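Alkyl hydroperoxide reductase AhpD (Deinococcus radiodurans R1, PDB 6K40) is an AhpD-like antioxidant protein that probably reduces peroxides as a peroxiredoxin-type enzyme, through a CXXC thiol pair as in its relatives. Local coordinates at residues N24-V29 against Q56-W61; L82-S87 against A115-W120; G88-V93 against T177-S182; C92-V97 against F186-E191. One frame throughout, in Å; residues are numbered along the deposited sequence.

How the contacts relate
All four contacts join parts of an all-helical AhpD-like fold, at different depths. Contact 1 is the outlying one, its centre about 19 Å from the centre of the chain, partly buried and apolar across its gap apart from an imidazole face. Contact 2 is a buried valine and alanine packing on the other side of that centre. Contacts 3 and 4 lie beside each other and share C92 and V93: contact 3, partly buried, holds C92 among amides, hydroxyls and waters, while contact 4, buried, holds the middle residues V93 and Y94 of the CXXC sequence by tyrosine and proline packing. Contacts 2 and 3 both use helix 76-90, and contacts 2 to 4 touch the second subunit.

Contact 1 of 4, residues N24-V29 against Q56-W61; sequences NAHEGV and QFLAWW
H26 swings its ring away from its own backbone N (chi1 -164°), and L58 sends CG to the side opposite its carbonyl carbon with an extended end, so that the leucine methyl CD1 arrives over the imidazole. The setting is the capped N-terminus of helix 27-40 in the all-helical AhpD-like fold: H26 is the N-cap, and L58 reaches out from helix 54-69. CD1 of L58 sits 4.2 Å from the centroid of the H26 ring, 21° off the ring normal and displaced toward the rim, a CH-pi contact over one face. The other leucine branch, CD2, lies 4.1 Å from G28 O, against the first turn of the helix. Deeper in, V29 CG2 meets F57 CD2 at 4.1 Å. These two side chains cross at about a right angle, and the phenyl ring also packs on L32 and on A51. No hydrogen bond spans the two segments, yet the imidazole is held from both nitrogens, since NE2 bonds to E55 OE2 just before segment 56-61. With the ring gripped at its edges, its rotation is probably well fixed, leaving its pi face to the L58 methyl. The capping bond itself runs from G28 N to H26 ND1 at 3.0 Å, nearly straight at 166°, with the donor lying in the imidazole plane.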
# COMPACT_ATOMS: atom_id res chain seq x y z
N ASN A 24 -6.03 -7.75 34.80
CA ASN A 24 -4.73 -7.25 35.18
C ASN A 24 -4.38 -5.91 34.54
O ASN A 24 -3.28 -5.40 34.77
CB ASN A 24 -3.65 -8.29 34.86
CG ASN A 24 -3.68 -8.73 33.40
OD1 ASN A 24 -4.13 -8.00 32.52
ND2 ASN A 24 -3.20 -9.95 33.15
N ALA A 25 -5.28 -5.33 33.75
CA ALA A 25 -4.96 -4.09 33.07
C ALA A 25 -4.95 -2.93 34.06
O ALA A 25 -5.64 -2.95 35.08
CB ALA A 25 -5.95 -3.80 31.95
N HIS A 26 -4.13 -1.92 33.75
CA HIS A 26 -4.18 -0.66 34.47
C HIS A 26 -5.60 -0.10 34.38
O HIS A 26 -6.29 -0.27 33.37
CB HIS A 26 -3.17 0.31 33.84
CG HIS A 26 -2.84 1.50 34.69
ND1 HIS A 26 -3.74 2.51 34.94
CD2 HIS A 26 -1.68 1.86 35.29
CE1 HIS A 26 -3.16 3.43 35.68
NE2 HIS A 26 -1.91 3.06 35.91
N GLU A 27 -6.04 0.60 35.43
CA GLU A 27 -7.42 1.07 35.43
C GLU A 27 -7.63 2.29 34.53
O GLU A 27 -8.76 2.56 34.12
CB GLU A 27 -7.88 1.39 36.85
CG GLU A 27 -7.86 0.20 37.80
CD GLU A 27 -8.91 -0.86 37.46
OE1 GLU A 27 -9.94 -0.51 36.86
OE2 GLU A 27 -8.69 -2.04 37.82
N GLY A 28 -6.55 2.93 34.09
CA GLY A 28 -6.69 4.05 33.18
C GLY A 28 -6.70 3.51 31.78
O GLY A 28 -7.36 4.05 30.89
N VAL A 29 -6.02 2.38 31.58
CA VAL A 29 -6.15 1.64 30.33
C VAL A 29 -7.59 1.17 30.16
O VAL A 29 -8.15 1.25 29.06
CB VAL A 29 -5.15 0.47 30.29
CG1 VAL A 29 -5.41 -0.40 29.07
CG2 VAL A 29 -3.73 0.99 30.28
N GLN A 56 3.54 3.99 30.82
CA GLN A 56 4.20 4.34 29.57
C GLN A 56 3.20 4.48 28.44
O GLN A 56 3.25 5.43 27.66
CB GLN A 56 5.27 3.31 29.22
CG GLN A 56 6.49 3.35 30.12
CD GLN A 56 7.44 2.19 29.87
OE1 GLN A 56 7.15 1.31 29.07
NE2 GLN A 56 8.58 2.20 30.56
N PHE A 57 2.25 3.54 28.36
CA PHE A 57 1.22 3.62 27.33
C PHE A 57 0.36 4.86 27.49
O PHE A 57 0.00 5.51 26.50
CB PHE A 57 0.35 2.37 27.34
CG PHE A 57 -0.87 2.50 26.47
CD1 PHE A 57 -0.77 2.33 25.09
CD2 PHE A 57 -2.11 2.80 27.02
CE1 PHE A 57 -1.88 2.46 24.29
CE2 PHE A 57 -3.22 2.93 26.22
CZ PHE A 57 -3.11 2.76 24.85
N LEU A 58 -0.00 5.20 28.73
CA LEU A 58 -0.88 6.35 28.93
C LEU A 58 -0.18 7.65 28.57
O LEU A 58 -0.78 8.54 27.96
CB LEU A 58 -1.40 6.38 30.37
CG LEU A 58 -2.46 5.31 30.67
CD1 LEU A 58 -2.73 5.22 32.16
CD2 LEU A 58 -3.74 5.59 29.90
N ALA A 59 1.11 7.78 28.93
CA ALA A 59 1.86 8.96 28.51
C ALA A 59 2.01 9.02 26.99
O ALA A 59 1.84 10.08 26.38
CB ALA A 59 3.22 8.98 29.20
N TRP A 60 2.33 7.87 26.38
CA TRP A 60 2.42 7.82 24.92
C TRP A 60 1.12 8.26 24.28
O TRP A 60 1.13 9.01 23.30
CB TRP A 60 2.79 6.41 24.46
CG TRP A 60 2.61 6.25 22.98
CD1 TRP A 60 3.52 6.54 22.01
CD2 TRP A 60 1.43 5.79 22.30
NE1 TRP A 60 2.99 6.28 20.77
CE2 TRP A 60 1.71 5.83 20.92
CE3 TRP A 60 0.17 5.36 22.72
CZ2 TRP A 60 0.77 5.44 19.96
CZ3 TRP A 60 -0.75 4.98 21.77
CH2 TRP A 60 -0.45 5.02 20.41
N TRP A 61 -0.02 7.79 24.80
CA TRP A 61 -1.30 8.14 24.20
C TRP A 61 -1.61 9.61 24.40
O TRP A 61 -2.13 10.26 23.49
CB TRP A 61 -2.42 7.29 24.78
CG TRP A 61 -3.78 7.74 24.32
CD1 TRP A 61 -4.79 8.22 25.10
CD2 TRP A 61 -4.27 7.76 22.97
NE1 TRP A 61 -5.88 8.53 24.32
CE2 TRP A 61 -5.58 8.26 23.01
CE3 TRP A 61 -3.71 7.40 21.74
CZ2 TRP A 61 -6.36 8.41 21.86
CZ3 TRP A 61 -4.49 7.56 20.59
CH2 TRP A 61 -5.79 8.06 20.67

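Contact 2 of 4, residues L82-S87 against A115-W120; sequences LAVVVS and AVAVNW
V84 and A117 bring the two backbones to a CA-CA separation of 5.5 Å, where the middle of helix 76-90 meets the last turn of helix 110-118. At this approach V84 CG1, placed opposite the backbone N (chi1 163°), reaches A117 CA at 3.5 Å, tighter than usual for two carbons. The same methyl touches A117 CB at 3.8 Å and V116 CG1 at 3.9 Å. The next residue, V85, spreads its two branches. CG2 crosses obliquely onto V116 CG1 at 3.6 Å, while CG1 comes up obliquely to W120 CD1 at 4.2 Å. Beside this apolar patch a water donates to V85 O at 3.0 Å and, weakly, to A117 O. The indole NH of W120 is held by E137. The pairing is apolar packing of helix 76-90 on the end of helix 110-118 and on W120 beyond it. On the far side of helix 76-90, V86 and A83 rest on F174 of helix 161-184; V85 and W120 share C133 of helix 127-141, V84 packs on L103 of helix 93-107, and V118 and N119 bond to R91 of the second subunit.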
# COMPACT_ATOMS: atom_id res chain seq x y z
N LEU A 82 0.53 12.64 5.93
CA LEU A 82 1.87 12.32 6.40
C LEU A 82 1.92 10.90 6.97
O LEU A 82 2.84 10.13 6.67
CB LEU A 82 2.31 13.34 7.45
CG LEU A 82 2.45 14.78 6.95
CD1 LEU A 82 2.76 15.73 8.10
CD2 LEU A 82 3.52 14.87 5.87
N ALA A 83 0.94 10.55 7.81
CA ALA A 83 0.90 9.23 8.42
C ALA A 83 0.87 8.13 7.37
O ALA A 83 1.59 7.13 7.48
CB ALA A 83 -0.33 9.12 9.32
N VAL A 84 0.03 8.29 6.34
CA VAL A 84 -0.12 7.28 5.31
C VAL A 84 1.17 7.13 4.52
O VAL A 84 1.62 6.01 4.24
CB VAL A 84 -1.32 7.63 4.41
CG1 VAL A 84 -1.26 6.86 3.11
CG2 VAL A 84 -2.63 7.35 5.14
N VAL A 85 1.81 8.25 4.16
CA VAL A 85 3.06 8.17 3.40
C VAL A 85 4.12 7.43 4.21
O VAL A 85 4.77 6.50 3.71
CB VAL A 85 3.54 9.57 3.00
CG1 VAL A 85 4.98 9.52 2.51
CG2 VAL A 85 2.63 10.16 1.92
N VAL A 86 4.28 7.82 5.48
CA VAL A 86 5.32 7.22 6.31
C VAL A 86 5.05 5.74 6.53
O VAL A 86 5.96 4.90 6.45
CB VAL A 86 5.44 7.98 7.64
CG1 VAL A 86 6.45 7.30 8.56
CG2 VAL A 86 5.83 9.43 7.38
N SER A 87 3.79 5.38 6.80
CA SER A 87 3.46 3.99 7.07
C SER A 87 3.63 3.12 5.83
O SER A 87 4.04 1.96 5.94
CB SER A 87 2.03 3.91 7.59
OG SER A 87 1.90 4.67 8.78
N ALA A 115 -3.77 6.09 -3.72
CA ALA A 115 -2.58 6.43 -4.50
C ALA A 115 -1.43 6.87 -3.59
O ALA A 115 -0.30 6.41 -3.75
CB ALA A 115 -2.90 7.52 -5.52
N VAL A 116 -1.73 7.74 -2.62
CA VAL A 116 -0.69 8.26 -1.74
C VAL A 116 -0.12 7.15 -0.86
O VAL A 116 1.07 7.18 -0.51
CB VAL A 116 -1.27 9.42 -0.91
CG1 VAL A 116 -0.55 9.56 0.42
CG2 VAL A 116 -1.21 10.72 -1.69
N ALA A 117 -0.93 6.14 -0.53
CA ALA A 117 -0.43 5.03 0.26
C ALA A 117 0.68 4.27 -0.46
O ALA A 117 1.54 3.66 0.19
CB ALA A 117 -1.58 4.08 0.61
N VAL A 118 0.68 4.30 -1.79
CA VAL A 118 1.66 3.56 -2.58
C VAL A 118 2.79 4.50 -3.00
O VAL A 118 3.96 4.26 -2.69
CB VAL A 118 1.00 2.90 -3.80
CG1 VAL A 118 2.05 2.25 -4.68
CG2 VAL A 118 -0.04 1.89 -3.35
N ASN A 119 2.44 5.57 -3.71
CA ASN A 119 3.44 6.50 -4.22
C ASN A 119 2.78 7.86 -4.40
O ASN A 119 1.96 8.03 -5.30
CB ASN A 119 4.04 6.02 -5.54
CG ASN A 119 5.41 6.62 -5.81
OD1 ASN A 119 5.72 7.72 -5.35
ND2 ASN A 119 6.23 5.89 -6.56
N TRP A 120 3.15 8.82 -3.55
CA TRP A 120 2.60 10.16 -3.65
C TRP A 120 2.96 10.84 -4.97
O TRP A 120 2.25 11.76 -5.39
CB TRP A 120 3.07 11.01 -2.47
CG TRP A 120 4.56 11.08 -2.37
CD1 TRP A 120 5.36 10.26 -1.64
CD2 TRP A 120 5.42 12.01 -3.03
NE1 TRP A 120 6.68 10.63 -1.80
CE2 TRP A 120 6.74 11.70 -2.66
CE3 TRP A 120 5.20 13.08 -3.91
CZ2 TRP A 120 7.84 12.42 -3.12
CZ3 TRP A 120 6.29 13.79 -4.37
CH2 TRP A 120 7.59 13.46 -3.98
O HOH W 1 4.35 5.56 0.93

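Contact 3 of 4, residues G88-V93 against T177-S182; sequences GLNRCV and TNRVSS
C92 and N178 have their CA atoms 5.4 Å apart where the end of helix 76-90 turns past helix 161-184. The turn is a Schellman motif: R91 takes positive phi as the C-prime residue, C92 N bonds back to S87 O, and a weak R91 N to G88 O bond closes it, after which C92 opens helix 93-107 and the CXXC sequence that is the redox centre of AhpD relatives. Across the gap N90 and N178 meet with their amide planes 76° apart. N90 ND2 donates to N178 OD1 at 3.0 Å with an N-H...O angle of 166°, meeting a lone pair of OD1 in the carbonyl plane. ND2 of N90 has a second acceptor in N175 OD1, while N178 ND2 goes to S87 OG, which probably fixes the rotation of both amides. Behind them, C92 CB lies 3.5 Å from N178 ND2, and C92 SG, carried opposite the backbone N (chi1 174°), approaches S181 CB at 3.7 Å; a glycerol, probably from the crystallisation liquor, lies near S181. The C92 CB also touches S182 OG. That hydroxyl donates to N178 O at 2.7 Å, a carbonyl that the S182 backbone N reaches from the other face. R91 NH2 forms a salt bridge with E137 and R91 NE a hydrogen bond with V118 O, both of the second subunit. Two waters extend the polar side: one accepts from R179 NH2 and is near N90 OD1. The other donates both to N90 O and to S182 OG, at 2.7 and 2.9 Å.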
# COMPACT_ATOMS: atom_id res chain seq x y z
N GLY A 88 3.35 3.67 4.64
CA GLY A 88 3.65 2.94 3.42
C GLY A 88 5.13 2.74 3.22
O GLY A 88 5.57 1.67 2.79
N LEU A 89 5.93 3.76 3.53
CA LEU A 89 7.38 3.64 3.36
C LEU A 89 7.97 2.60 4.31
O LEU A 89 8.79 1.78 3.90
CB LEU A 89 8.04 5.00 3.58
CG LEU A 89 7.84 5.99 2.44
CD1 LEU A 89 8.45 7.33 2.82
CD2 LEU A 89 8.46 5.44 1.16
N ASN A 90 7.57 2.63 5.58
CA ASN A 90 8.07 1.66 6.54
C ASN A 90 7.35 0.32 6.46
O ASN A 90 7.78 -0.64 7.12
CB ASN A 90 7.95 2.22 7.96
CG ASN A 90 8.93 3.36 8.21
OD1 ASN A 90 10.09 3.29 7.81
ND2 ASN A 90 8.46 4.41 8.88
N ARG A 91 6.29 0.23 5.66
CA ARG A 91 5.54 -1.01 5.46
C ARG A 91 4.98 -1.54 6.78
O ARG A 91 5.19 -2.69 7.16
CB ARG A 91 6.41 -2.07 4.77
CG ARG A 91 6.81 -1.68 3.36
CD ARG A 91 7.80 -2.64 2.77
NE ARG A 91 7.21 -3.95 2.52
CZ ARG A 91 7.92 -5.06 2.30
NH1 ARG A 91 9.24 -5.01 2.30
NH2 ARG A 91 7.30 -6.21 2.08
N CYS A 92 4.24 -0.68 7.47
CA CYS A 92 3.56 -1.06 8.70
C CYS A 92 2.07 -1.25 8.40
O CYS A 92 1.38 -0.28 8.06
CB CYS A 92 3.76 -0.00 9.78
SG CYS A 92 2.81 -0.30 11.28
N VAL A 93 1.59 -2.49 8.54
CA VAL A 93 0.22 -2.80 8.14
C VAL A 93 -0.78 -2.12 9.07
O VAL A 93 -1.79 -1.58 8.62
CB VAL A 93 0.01 -4.32 8.10
CG1 VAL A 93 -1.47 -4.66 7.96
CG2 VAL A 93 0.81 -4.94 6.96
N THR A 177 5.81 4.84 15.67
CA THR A 177 4.70 3.90 15.81
C THR A 177 4.82 2.75 14.81
O THR A 177 4.46 1.61 15.14
CB THR A 177 3.36 4.61 15.64
OG1 THR A 177 3.26 5.17 14.32
CG2 THR A 177 3.20 5.72 16.68
N ASN A 178 5.31 3.02 13.60
CA ASN A 178 5.58 1.95 12.65
C ASN A 178 6.51 0.91 13.25
O ASN A 178 6.26 -0.30 13.16
CB ASN A 178 6.19 2.52 11.37
CG ASN A 178 5.22 3.35 10.58
OD1 ASN A 178 5.60 4.01 9.61
ND2 ASN A 178 3.95 3.33 10.98
N ARG A 179 7.59 1.36 13.89
CA ARG A 179 8.57 0.43 14.43
C ARG A 179 7.98 -0.37 15.59
O ARG A 179 8.17 -1.59 15.66
CB ARG A 179 9.82 1.18 14.85
CG ARG A 179 10.74 1.44 13.67
CD ARG A 179 11.74 2.55 13.93
NE ARG A 179 12.68 2.65 12.82
CZ ARG A 179 12.53 3.47 11.78
NH1 ARG A 179 11.49 4.29 11.73
NH2 ARG A 179 13.44 3.48 10.81
N VAL A 180 7.23 0.29 16.47
CA VAL A 180 6.61 -0.44 17.58
C VAL A 180 5.65 -1.51 17.05
O VAL A 180 5.74 -2.69 17.41
CB VAL A 180 5.89 0.53 18.54
CG1 VAL A 180 5.08 -0.24 19.56
CG2 VAL A 180 6.91 1.43 19.23
N SER A 181 4.75 -1.11 16.14
CA SER A 181 3.72 -2.02 15.66
C SER A 181 4.30 -3.17 14.85
O SER A 181 3.84 -4.31 14.95
CB SER A 181 2.69 -1.25 14.82
OG SER A 181 1.93 -0.36 15.62
N SER A 182 5.34 -2.90 14.05
CA SER A 182 5.93 -3.96 13.23
C SER A 182 6.79 -4.89 14.08
O SER A 182 6.82 -6.10 13.83
CB SER A 182 6.74 -3.38 12.08
OG SER A 182 6.06 -2.32 11.42
O HOH W 2 12.47 4.58 8.23
O HOH W 3 7.94 -0.93 9.77

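Contact 4 of 4, residues C92-V97 against F186-E191; sequences CVYCAV and FVPNPE
Y94 and P188 form the tight heart of this contact, their CA atoms 4.7 Å apart, where the first turn of helix 93-107 meets the extended stretch after helix 161-184. The helix begins with the CXXC sequence C92-V93-Y94-C95, the thiol pair probably redox-active as in AhpD relatives. The tyrosine ring, held opposite its backbone N (chi1 -169°), lies along the chain of V187 and P188. P188 CB sits over one face, Y94 CD2 touches P188 N at 3.3 Å, and V187 O comes to the ring edge, near its plane, 3.3 Å from Y94 CE2. F186 CB approaches the ring obliquely. V97 also packs on the proline, its CB 3.9 Å from P188 CG, the two side chains crossing at about a right angle, with V93 CG1 also within touch. The looser side is at V187, exposed and with its CB directed away; elsewhere the fit is slack rather than open, N189 OD1 4.0 Å from Y94 OH and a water bridging Y94 N and F186 O. Both polar ends find partners elsewhere, Y94 OH at V46 N and N189 OD1 at N45 N; a glycerol lies beside the tyrosine. C92 is the N-cap: its SG accepts from C95 N at 3.5 Å, at a nearly straight 169°, while the two sulfurs, C92 SG and C95 SG, stand 3.6 Å apart, too far for a disulfide.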
# COMPACT_ATOMS: atom_id res chain seq x y z
N CYS A 92 4.24 -0.68 7.47
CA CYS A 92 3.56 -1.06 8.70
C CYS A 92 2.07 -1.25 8.40
O CYS A 92 1.38 -0.28 8.06
CB CYS A 92 3.76 -0.00 9.78
SG CYS A 92 2.81 -0.30 11.28
N VAL A 93 1.59 -2.49 8.54
CA VAL A 93 0.22 -2.80 8.14
C VAL A 93 -0.78 -2.12 9.07
O VAL A 93 -1.79 -1.58 8.62
CB VAL A 93 0.01 -4.32 8.10
CG1 VAL A 93 -1.47 -4.66 7.96
CG2 VAL A 93 0.81 -4.94 6.96
N TYR A 94 -0.52 -2.15 10.38
CA TYR A 94 -1.44 -1.53 11.33
C TYR A 94 -1.66 -0.06 10.98
O TYR A 94 -2.80 0.39 10.81
CB TYR A 94 -0.93 -1.67 12.76
CG TYR A 94 -1.96 -1.28 13.81
CD1 TYR A 94 -2.26 0.06 14.07
CD2 TYR A 94 -2.65 -2.25 14.52
CE1 TYR A 94 -3.22 0.41 15.01
CE2 TYR A 94 -3.60 -1.91 15.47
CZ TYR A 94 -3.88 -0.58 15.70
OH TYR A 94 -4.82 -0.25 16.64
N CYS A 95 -0.56 0.69 10.88
CA CYS A 95 -0.69 2.12 10.65
C CYS A 95 -1.20 2.40 9.24
O CYS A 95 -2.05 3.27 9.05
CB CYS A 95 0.65 2.82 10.90
SG CYS A 95 1.27 2.72 12.60
N ALA A 96 -0.77 1.61 8.26
CA ALA A 96 -1.29 1.77 6.90
C ALA A 96 -2.81 1.64 6.88
O ALA A 96 -3.50 2.55 6.42
CB ALA A 96 -0.66 0.75 5.95
N VAL A 97 -3.34 0.56 7.44
CA VAL A 97 -4.78 0.33 7.40
C VAL A 97 -5.53 1.41 8.18
O VAL A 97 -6.44 2.06 7.65
CB VAL A 97 -5.11 -1.08 7.92
CG1 VAL A 97 -6.62 -1.25 8.06
CG2 VAL A 97 -4.53 -2.14 6.98
N PHE A 186 1.49 -5.98 15.84
CA PHE A 186 0.14 -5.46 16.07
C PHE A 186 -0.72 -5.66 14.82
O PHE A 186 -0.23 -5.61 13.68
CB PHE A 186 0.20 -3.98 16.45
CG PHE A 186 0.86 -3.72 17.78
CD1 PHE A 186 1.27 -4.76 18.59
CD2 PHE A 186 1.06 -2.41 18.21
CE1 PHE A 186 1.88 -4.52 19.81
CE2 PHE A 186 1.66 -2.16 19.43
CZ PHE A 186 2.07 -3.21 20.23
N VAL A 187 -2.00 -5.90 15.04
CA VAL A 187 -2.95 -6.23 13.98
C VAL A 187 -4.05 -5.18 13.98
O VAL A 187 -4.68 -4.96 15.01
CB VAL A 187 -3.55 -7.64 14.15
CG1 VAL A 187 -4.44 -7.97 12.97
CG2 VAL A 187 -2.44 -8.67 14.30
N PRO A 188 -4.33 -4.53 12.85
CA PRO A 188 -5.41 -3.53 12.82
C PRO A 188 -6.78 -4.18 12.91
O PRO A 188 -7.00 -5.28 12.41
CB PRO A 188 -5.21 -2.83 11.48
CG PRO A 188 -4.53 -3.84 10.62
CD PRO A 188 -3.69 -4.69 11.54
N ASN A 189 -7.71 -3.46 13.54
CA ASN A 189 -9.07 -3.95 13.68
C ASN A 189 -9.72 -4.10 12.30
O ASN A 189 -9.45 -3.30 11.40
CB ASN A 189 -9.91 -3.00 14.54
CG ASN A 189 -9.34 -2.82 15.93
OD1 ASN A 189 -8.32 -2.16 16.12
ND2 ASN A 189 -10.01 -3.39 16.92
N PRO A 190 -10.55 -5.13 12.11
CA PRO A 190 -11.22 -5.29 10.80
C PRO A 190 -12.05 -4.09 10.39
O PRO A 190 -12.20 -3.84 9.18
CB PRO A 190 -12.09 -6.54 11.01
CG PRO A 190 -11.48 -7.25 12.18
CD PRO A 190 -10.94 -6.17 13.07
N GLU A 191 -12.60 -3.35 11.35
CA GLU A 191 -13.45 -2.21 11.03
C GLU A 191 -12.73 -1.18 10.17
O GLU A 191 -13.36 -0.52 9.33
CB GLU A 191 -13.96 -1.56 12.32
CG GLU A 191 -14.98 -2.39 13.08
CD GLU A 191 -14.34 -3.39 14.04
OE1 GLU A 191 -13.12 -3.63 13.92
OE2 GLU A 191 -15.06 -3.94 14.90
O HOH W 4 1.70 -3.81 12.05